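Local structure of ABC transporter ATP-binding protein (Sulfolobus tokodaii, 2PJZ) at residues V33-P38 with I179-E184; L115-E120 with A161-V166; G221-A226 with S238-D243. The protein probably binds and hydrolyses ATP as the nucleotide-binding component of an ABC transporter, possibly one that carries cobalt. One frame throughout, in Å; residues are numbered along the deposited sequence.

Contact 1 (V33-P38 with I179-E184); sequences VIILGP and ILVTHE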
loop_
_atom_site.group_PDB
_atom_site.type_symbol
_atom_site.label_atom_id
_atom_site.label_comp_id
_atom_site.label_asym_id
_atom_site.label_seq_id
_atom_site.Cartn_x
_atom_site.Cartn_y
_atom_site.Cartn_z
ATOM N N VAL A 33 -2.839 5.330 5.528
ATOM C CA VAL A 33 -2.905 6.249 4.396
ATOM C C VAL A 33 -2.693 5.409 3.130
ATOM O O VAL A 33 -2.110 4.305 3.189
ATOM C CB VAL A 33 -1.904 7.421 4.492
ATOM C CG1 VAL A 33 -2.140 8.227 5.795
ATOM C CG2 VAL A 33 -0.421 6.926 4.378
ATOM N N ILE A 34 -3.172 5.919 2.010
ATOM C CA ILE A 34 -3.030 5.208 0.752
ATOM C C ILE A 34 -2.032 5.942 -0.125
ATOM O O ILE A 34 -2.067 7.167 -0.232
ATOM C CB ILE A 34 -4.404 5.092 0.017
ATOM C CG1 ILE A 34 -5.384 4.294 0.873
ATOM C CG2 ILE A 34 -4.232 4.433 -1.389
ATOM C CD1 ILE A 34 -6.843 4.464 0.429
ATOM N N ILE A 35 -1.105 5.208 -0.729
ATOM C CA ILE A 35 -0.174 5.854 -1.623
ATOM C C ILE A 35 -0.589 5.360 -2.996
ATOM O O ILE A 35 -0.655 4.143 -3.213
ATOM C CB ILE A 35 1.294 5.441 -1.326
ATOM C CG1 ILE A 35 1.733 6.006 0.038
ATOM C CG2 ILE A 35 2.230 5.932 -2.459
ATOM C CD1 ILE A 35 3.212 5.635 0.397
ATOM N N LEU A 36 -0.903 6.318 -3.881
ATOM C CA LEU A 36 -1.397 6.008 -5.228
ATOM C C LEU A 36 -0.304 6.302 -6.199
ATOM O O LEU A 36 0.312 7.347 -6.143
ATOM C CB LEU A 36 -2.604 6.900 -5.610
ATOM C CG LEU A 36 -3.867 6.767 -4.803
ATOM C CD1 LEU A 36 -4.863 7.886 -5.204
ATOM C CD2 LEU A 36 -4.461 5.344 -5.010
ATOM N N GLY A 37 -0.016 5.374 -7.087
ATOM C CA GLY A 37 1.031 5.690 -8.053
ATOM C C GLY A 37 0.890 4.711 -9.187
ATOM O O GLY A 37 0.455 3.590 -8.955
ATOM N N PRO A 38 1.280 5.129 -10.404
ATOM C CA PRO A 38 1.309 4.209 -11.538
ATOM C C PRO A 38 2.221 3.030 -11.309
ATOM O O PRO A 38 3.143 3.087 -10.472
ATOM C CB PRO A 38 1.824 5.081 -12.702
ATOM C CG PRO A 38 2.360 6.295 -12.113
ATOM C CD PRO A 38 1.689 6.497 -10.777
ATOM N N ILE A 179 0.206 1.799 5.836
ATOM C CA ILE A 179 0.303 2.343 4.487
ATOM C C ILE A 179 -0.225 1.264 3.582
ATOM O O ILE A 179 0.157 0.101 3.698
ATOM C CB ILE A 179 1.778 2.696 4.110
ATOM C CG1 ILE A 179 2.262 3.922 4.903
ATOM C CG2 ILE A 179 1.901 3.005 2.564
ATOM C CD1 ILE A 179 3.799 4.085 4.834
ATOM N N LEU A 180 -1.126 1.649 2.675
ATOM C CA LEU A 180 -1.660 0.734 1.687
ATOM C C LEU A 180 -1.227 1.301 0.348
ATOM O O LEU A 180 -1.497 2.451 0.081
ATOM C CB LEU A 180 -3.196 0.722 1.754
ATOM C CG LEU A 180 -3.954 -0.294 0.879
ATOM C CD1 LEU A 180 -5.375 -0.541 1.437
ATOM C CD2 LEU A 180 -4.037 0.160 -0.598
ATOM N N VAL A 181 -0.572 0.504 -0.498
ATOM C CA VAL A 181 -0.185 1.020 -1.800
ATOM C C VAL A 181 -0.967 0.357 -2.932
ATOM O O VAL A 181 -1.197 -0.842 -2.902
ATOM C CB VAL A 181 1.361 0.938 -2.084
ATOM C CG1 VAL A 181 2.178 1.479 -0.894
ATOM C CG2 VAL A 181 1.801 -0.457 -2.430
ATOM N N THR A 182 -1.344 1.158 -3.935
ATOM C CA THR A 182 -2.133 0.645 -5.064
ATOM C C THR A 182 -2.078 1.536 -6.280
ATOM O O THR A 182 -1.903 2.766 -6.164
ATOM C CB THR A 182 -3.626 0.416 -4.667
ATOM O OG1 THR A 182 -4.304 -0.264 -5.741
ATOM C CG2 THR A 182 -4.320 1.761 -4.360
ATOM N N HIS A 183 -2.243 0.918 -7.460
ATOM C CA HIS A 183 -2.372 1.669 -8.704
ATOM C C HIS A 183 -3.856 1.701 -9.153
ATOM O O HIS A 183 -4.206 2.383 -10.123
ATOM C CB HIS A 183 -1.484 1.048 -9.803
ATOM C CG HIS A 183 -1.972 -0.275 -10.307
ATOM N ND1 HIS A 183 -2.797 -0.392 -11.405
ATOM C CD2 HIS A 183 -1.747 -1.540 -9.873
ATOM C CE1 HIS A 183 -3.070 -1.665 -11.622
ATOM N NE2 HIS A 183 -2.451 -2.385 -10.707
ATOM N N GLU A 184 -4.691 0.944 -8.447
ATOM C CA GLU A 184 -6.099 0.725 -8.805
ATOM C C GLU A 184 -7.066 1.762 -8.234
ATOM O O GLU A 184 -7.218 1.894 -7.035
ATOM C CB GLU A 184 -6.535 -0.670 -8.354
ATOM C CG GLU A 184 -5.546 -1.714 -8.782
ATOM C CD GLU A 184 -6.091 -3.091 -8.650
ATOM O OE1 GLU A 184 -6.323 -3.519 -7.504
ATOM O OE2 GLU A 184 -6.263 -3.751 -9.699
#
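Where strands 33-36 and 179-182 run out, their pairing continues for one more step, a weak hydrogen bond from Gly37 N to Thr182 O at 3.3 Å, and just beyond it Gly37 O lies 3.3 Å from His183 CB. Before that the parallel register is regular, with Leu180 N bound to Val33 O (2.9 Å), Ile35 N to Leu180 O and Thr182 N to Ile35 O. On one face the side chains of Ile35 and Ile179 cross at a slant, CD1 of Ile35 3.7 Å from CG2 of Ile179, and helix 43-50 packs over Ile179 and Val181. On the other, the methyls Leu36 CD2 and Thr182 CG2 lie side by side, 3.6 Å apart. With OG1 anti to the backbone N (chi1 -172°), Thr182 turns CG2 to this neighbour and still lets OG1 accept Glu184 N at 3.0 Å, an ST turn. The same OG1 bonds Glu154, which also takes His183 N, while His183 NE2 goes to Glu157. Gly37 fits the start of a Walker A P-loop, its O bonded to Lys43 NZ, and His183 is probably the switch (H-loop) histidine, as its place after strand 177-182 suggests. Apolar strands joined by backbone bonds thus bring both loops to the probable nucleotide site.

Contact 2 (L115-E120 with A161-V166); sequences LKLGEE and AARRHV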
loop_
_atom_site.group_PDB
_atom_site.type_symbol
_atom_site.label_atom_id
_atom_site.label_comp_id
_atom_site.label_asym_id
_atom_site.label_seq_id
_atom_site.Cartn_x
_atom_site.Cartn_y
_atom_site.Cartn_z
ATOM N N LEU A 115 -13.908 -15.305 3.047
ATOM C CA LEU A 115 -13.412 -15.136 1.666
ATOM C C LEU A 115 -13.801 -16.304 0.747
ATOM O O LEU A 115 -13.418 -16.334 -0.438
ATOM C CB LEU A 115 -11.878 -14.970 1.657
ATOM C CG LEU A 115 -11.308 -13.626 2.168
ATOM C CD1 LEU A 115 -9.807 -13.738 2.505
ATOM C CD2 LEU A 115 -11.596 -12.483 1.171
ATOM N N LYS A 116 -14.540 -17.264 1.310
ATOM C CA LYS A 116 -14.918 -18.496 0.604
ATOM C C LYS A 116 -13.704 -19.104 -0.099
ATOM O O LYS A 116 -13.738 -19.403 -1.299
ATOM C CB LYS A 116 -16.072 -18.224 -0.367
ATOM C CG LYS A 116 -17.308 -17.678 0.319
ATOM C CD LYS A 116 -18.324 -17.139 -0.692
ATOM C CE LYS A 116 -19.523 -16.501 0.009
ATOM N NZ LYS A 116 -19.947 -17.292 1.212
ATOM N N LEU A 117 -12.614 -19.209 0.658
ATOM C CA LEU A 117 -11.427 -19.951 0.273
ATOM C C LEU A 117 -11.472 -21.175 1.174
ATOM O O LEU A 117 -11.556 -21.047 2.407
ATOM C CB LEU A 117 -10.138 -19.161 0.556
ATOM C CG LEU A 117 -9.847 -17.832 -0.144
ATOM C CD1 LEU A 117 -8.569 -17.194 0.408
ATOM C CD2 LEU A 117 -9.724 -18.015 -1.641
ATOM N N GLY A 118 -11.435 -22.349 0.548
ATOM C CA GLY A 118 -11.712 -23.606 1.230
ATOM C C GLY A 118 -10.724 -23.996 2.309
ATOM O O GLY A 118 -9.583 -23.548 2.313
ATOM N N GLU A 119 -11.189 -24.851 3.215
ATOM C CA GLU A 119 -10.396 -25.423 4.310
ATOM C C GLU A 119 -9.110 -26.072 3.793
ATOM O O GLU A 119 -8.084 -26.101 4.486
ATOM C CB GLU A 119 -11.244 -26.491 5.022
ATOM C CG GLU A 119 -11.281 -26.396 6.551
ATOM C CD GLU A 119 -9.913 -26.127 7.165
ATOM O OE1 GLU A 119 -9.025 -27.009 7.056
ATOM O OE2 GLU A 119 -9.739 -25.036 7.764
ATOM N N GLU A 120 -9.193 -26.592 2.569
ATOM C CA GLU A 120 -8.094 -27.280 1.901
ATOM C C GLU A 120 -6.953 -26.345 1.521
ATOM O O GLU A 120 -5.841 -26.804 1.284
ATOM C CB GLU A 120 -8.602 -28.013 0.651
ATOM C CG GLU A 120 -9.112 -27.115 -0.480
ATOM C CD GLU A 120 -10.559 -26.673 -0.293
ATOM O OE1 GLU A 120 -11.071 -26.732 0.854
ATOM O OE2 GLU A 120 -11.183 -26.261 -1.297
ATOM N N ALA A 161 -14.488 -8.868 -7.467
ATOM C CA ALA A 161 -15.203 -7.826 -6.730
ATOM C C ALA A 161 -15.727 -8.221 -5.357
ATOM O O ALA A 161 -15.570 -7.453 -4.394
ATOM C CB ALA A 161 -16.342 -7.211 -7.591
ATOM N N ALA A 162 -16.346 -9.396 -5.250
ATOM C CA ALA A 162 -16.925 -9.840 -3.983
ATOM C C ALA A 162 -15.862 -9.998 -2.896
ATOM O O ALA A 162 -16.034 -9.519 -1.773
ATOM C CB ALA A 162 -17.724 -11.154 -4.168
ATOM N N ARG A 163 -14.757 -10.654 -3.241
ATOM C CA ARG A 163 -13.669 -10.863 -2.286
ATOM C C ARG A 163 -12.906 -9.573 -1.973
ATOM O O ARG A 163 -12.351 -9.438 -0.891
ATOM C CB ARG A 163 -12.732 -11.977 -2.752
ATOM C CG ARG A 163 -13.399 -13.329 -2.618
ATOM C CD ARG A 163 -12.601 -14.433 -3.246
ATOM N NE ARG A 163 -13.439 -15.620 -3.351
ATOM C CZ ARG A 163 -12.994 -16.844 -3.589
ATOM N NH1 ARG A 163 -11.695 -17.061 -3.761
ATOM N NH2 ARG A 163 -13.857 -17.853 -3.677
ATOM N N ARG A 164 -12.902 -8.631 -2.906
ATOM C CA ARG A 164 -12.361 -7.300 -2.628
ATOM C C ARG A 164 -13.109 -6.615 -1.489
ATOM O O ARG A 164 -12.503 -5.966 -0.617
ATOM C CB ARG A 164 -12.403 -6.418 -3.861
ATOM C CG ARG A 164 -11.307 -6.694 -4.873
ATOM C CD ARG A 164 -11.534 -5.865 -6.106
ATOM N NE ARG A 164 -10.314 -5.767 -6.899
ATOM C CZ ARG A 164 -10.080 -4.842 -7.826
ATOM N NH1 ARG A 164 -10.996 -3.924 -8.116
ATOM N NH2 ARG A 164 -8.930 -4.845 -8.477
ATOM N N HIS A 165 -14.434 -6.749 -1.512
ATOM C CA HIS A 165 -15.282 -6.206 -0.470
ATOM C C HIS A 165 -15.097 -6.879 0.869
ATOM O O HIS A 165 -15.097 -6.205 1.907
ATOM C CB HIS A 165 -16.745 -6.248 -0.923
ATOM C CG HIS A 165 -17.104 -5.084 -1.784
ATOM N ND1 HIS A 165 -16.684 -4.979 -3.094
ATOM C CD2 HIS A 165 -17.751 -3.930 -1.498
ATOM C CE1 HIS A 165 -17.104 -3.831 -3.594
ATOM N NE2 HIS A 165 -17.738 -3.168 -2.642
ATOM N N VAL A 166 -14.931 -8.195 0.855
ATOM C CA VAL A 166 -14.662 -8.950 2.076
ATOM C C VAL A 166 -13.305 -8.541 2.701
ATOM O O VAL A 166 -13.237 -8.208 3.896
ATOM C CB VAL A 166 -14.758 -10.476 1.839
ATOM C CG1 VAL A 166 -14.310 -11.238 3.074
ATOM C CG2 VAL A 166 -16.218 -10.862 1.512
#
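Leu115 and Arg163 meet where the end of one helix lies against the first turns of another. The tight part is apolar at its base: Leu115 CD2 presses on Val166 CG1 at 3.5 Å, the two side chains crossing at a slant, and Arg163 CB completes the patch at 4.1 Å from Leu115 CD2. Val166 holds CG1 anti to the backbone N (chi1 173°), which turns that methyl to the leucine. Leu136 of helix 131-144 touches Leu115, Leu117 and Arg163, and Ala114 touches Val166, so the leucine ends are buried among three helices.

The guanidinium is packed just as closely, but poorly angled for hydrogen bonds. Arg163, extended from CG to NE, runs out across the C-terminal end of helix 105-114 and lays one face of its guanidinium on Leu115 O, which stands 3.0 Å above the plane. From that position the carbonyl cannot meet an N-H squarely, and the 2.8 Å approach of Arg163 NH2 to Lys116 O is likewise too badly angled to count as a hydrogen bond. The attraction is therefore probably electrostatic, between a cation and carbonyl oxygens, and Asp160 adds only a long, weak ion pair to NE. Leu117 CD2 comes to NH1 obliquely. The loose, solvent side belongs to Lys116, which is exposed and whose amine leads away from the helix.

Lys116, with phi at 47°, closes helix 105-114 in a Schellman motif. Arg163 thus lies on a helix C-terminus, joining the helical subdomain characteristic of ABC ATPases to helix 161-173 of the P-loop core.

Contact 3 (G221-A226 with S238-D243); sequences GERNDA and SIVKGD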
loop_
_atom_site.group_PDB
_atom_site.type_symbol
_atom_site.label_atom_id
_atom_site.label_comp_id
_atom_site.label_asym_id
_atom_site.label_seq_id
_atom_site.Cartn_x
_atom_site.Cartn_y
_atom_site.Cartn_z
ATOM N N GLY A 221 -2.281 23.102 -14.678
ATOM C CA GLY A 221 -2.063 24.413 -14.073
ATOM C C GLY A 221 -2.254 24.444 -12.566
ATOM O O GLY A 221 -2.870 23.544 -11.990
ATOM N N GLU A 222 -1.728 25.485 -11.930
ATOM C CA GLU A 222 -1.957 25.743 -10.506
ATOM C C GLU A 222 -3.213 26.595 -10.247
ATOM O O GLU A 222 -3.188 27.804 -10.470
ATOM C CB GLU A 222 -0.731 26.409 -9.872
ATOM C CG GLU A 222 -0.954 26.823 -8.414
ATOM C CD GLU A 222 0.329 26.972 -7.615
ATOM O OE1 GLU A 222 1.379 27.351 -8.192
ATOM O OE2 GLU A 222 0.273 26.717 -6.390
ATOM N N ARG A 223 -4.286 25.966 -9.764
ATOM C CA ARG A 223 -5.550 26.652 -9.457
ATOM C C ARG A 223 -5.605 27.114 -8.014
ATOM O O ARG A 223 -5.057 26.459 -7.127
ATOM C CB ARG A 223 -6.748 25.742 -9.726
ATOM C CG ARG A 223 -6.874 25.256 -11.151
ATOM C CD ARG A 223 -7.429 26.332 -12.076
ATOM N NE ARG A 223 -6.986 26.100 -13.454
ATOM C CZ ARG A 223 -7.716 25.512 -14.399
ATOM N NH1 ARG A 223 -8.954 25.101 -14.140
ATOM N NH2 ARG A 223 -7.204 25.336 -15.615
ATOM N N ASN A 224 -6.301 28.228 -7.779
ATOM C CA ASN A 224 -6.306 28.899 -6.468
ATOM C C ASN A 224 -6.894 28.136 -5.281
ATOM O O ASN A 224 -6.288 28.104 -4.206
ATOM C CB ASN A 224 -6.936 30.299 -6.564
ATOM C CG ASN A 224 -5.905 31.379 -6.869
ATOM O OD1 ASN A 224 -5.137 31.274 -7.830
ATOM N ND2 ASN A 224 -5.880 32.424 -6.045
ATOM N N ASP A 225 -8.067 27.537 -5.457
ATOM C CA ASP A 225 -8.708 26.848 -4.339
ATOM C C ASP A 225 -8.508 25.330 -4.406
ATOM O O ASP A 225 -9.345 24.559 -3.930
ATOM C CB ASP A 225 -10.204 27.194 -4.284
ATOM C CG ASP A 225 -10.856 26.805 -2.954
ATOM O OD1 ASP A 225 -11.970 26.235 -2.984
ATOM O OD2 ASP A 225 -10.254 27.063 -1.885
ATOM N N ALA A 226 -7.392 24.905 -4.988
ATOM C CA ALA A 226 -7.141 23.470 -5.227
ATOM C C ALA A 226 -7.038 22.657 -3.929
ATOM O O ALA A 226 -6.474 23.125 -2.951
ATOM C CB ALA A 226 -5.894 23.300 -6.077
ATOM N N SER A 238 -3.615 20.484 -10.923
ATOM C CA SER A 238 -4.438 20.777 -9.760
ATOM C C SER A 238 -5.598 19.828 -9.629
ATOM O O SER A 238 -6.307 19.537 -10.606
ATOM C CB SER A 238 -4.952 22.219 -9.795
ATOM O OG SER A 238 -3.877 23.118 -9.631
ATOM N N ILE A 239 -5.800 19.365 -8.393
ATOM C CA ILE A 239 -6.984 18.612 -8.019
ATOM C C ILE A 239 -7.931 19.616 -7.344
ATOM O O ILE A 239 -7.608 20.194 -6.284
ATOM C CB ILE A 239 -6.616 17.403 -7.105
ATOM C CG1 ILE A 239 -5.671 16.447 -7.863
ATOM C CG2 ILE A 239 -7.833 16.669 -6.674
ATOM C CD1 ILE A 239 -5.025 15.354 -7.002
ATOM N N VAL A 240 -9.075 19.836 -7.998
ATOM C CA VAL A 240 -10.047 20.869 -7.607
ATOM C C VAL A 240 -11.432 20.279 -7.259
ATOM O O VAL A 240 -11.896 19.315 -7.875
ATOM C CB VAL A 240 -10.172 21.953 -8.713
ATOM C CG1 VAL A 240 -8.815 22.629 -8.972
ATOM C CG2 VAL A 240 -10.700 21.343 -10.004
ATOM N N LYS A 241 -12.087 20.859 -6.259
ATOM C CA LYS A 241 -13.406 20.410 -5.840
ATOM C C LYS A 241 -14.455 20.889 -6.852
ATOM O O LYS A 241 -14.424 22.034 -7.288
ATOM C CB LYS A 241 -13.722 20.943 -4.441
ATOM C CG LYS A 241 -14.806 20.166 -3.755
ATOM C CD LYS A 241 -14.811 20.371 -2.233
ATOM C CE LYS A 241 -15.670 19.309 -1.591
ATOM N NZ LYS A 241 -14.936 18.007 -1.541
ATOM N N GLY A 242 -15.375 20.012 -7.231
ATOM C CA GLY A 242 -16.348 20.366 -8.267
ATOM C C GLY A 242 -15.754 20.475 -9.667
ATOM O O GLY A 242 -14.675 19.933 -9.931
ATOM N N ASP A 243 -16.436 21.207 -10.549
ATOM C CA ASP A 243 -16.325 20.979 -12.004
ATOM C C ASP A 243 -15.423 21.900 -12.827
ATOM O O ASP A 243 -15.895 22.542 -13.770
ATOM C CB ASP A 243 -17.725 20.995 -12.627
ATOM C CG ASP A 243 -18.312 19.612 -12.776
ATOM O OD1 ASP A 243 -17.800 18.840 -13.621
ATOM O OD2 ASP A 243 -19.293 19.302 -12.060
HETATM O O HOH W 1 -10.935 23.184 -5.230
#
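Ser238 OG is gripped twice by the loop 221-226. It donates to Gly221 O at 2.6 Å, lying in the carbonyl plane on a lone pair, and accepts Arg223 N at 2.9 Å in a nearly straight bond (167°). Its place beside its own backbone N, anti to the carbonyl carbon (chi1 -68°), puts the hydroxyl between these two loop groups. Apolar contacts adjoin it. Arg223 CB packs obliquely on Val240 CG1 at 3.8 Å before the chain bends at chi2 and carries the guanidinium away, while Ala226 CB rests 4.0 Å from Ser238 CB.

Farther along, one water joins the segments, donating to Asp225 O at 2.5 Å and accepting from Lys241 N at 2.8 Å. A type I turn from Arg223 to Ala226 folds the loop back to the strand. Without the hydroxyl that Gly221 O and Arg223 N share, as with an alanine at Ser238, the start of the loop would probably drift from the strand.

Behind this shell, strand 235-241 is fixed by backbone bonds of Ser238 to Val219, Val240 to Ser217 and Ile239 to Leu228, and Gly221 pairs with Lys236. The loop thus carries the chain from one neighbour of that strand, 216-220, to the other, 228-232, in an antiparallel sheet. A buried hydroxyl, both donor and acceptor, serves the backbone where the loop leaves that pairing.

Contact 1 is core, in the mixed sheet, its centre about 5 Å from the centre of the chain, whereas contacts 2 and 3 are partly buried, with their centres about 20 and 26 Å from that same point. Contact 2 is nested within the loop that contact 1 closes, and the two share neighbouring elements: helix 161-173 leads into strand 177-182, and Arg164 forms a salt bridge with Glu184. Contact 3 follows later in the chain, in a separate antiparallel sheet, and touches neither. The chemistry changes accordingly: regular backbone pairing in the core, a guanidinium laid against backbone carbonyls between helices, and a serine hydroxyl with a bridging water at the peripheral loop.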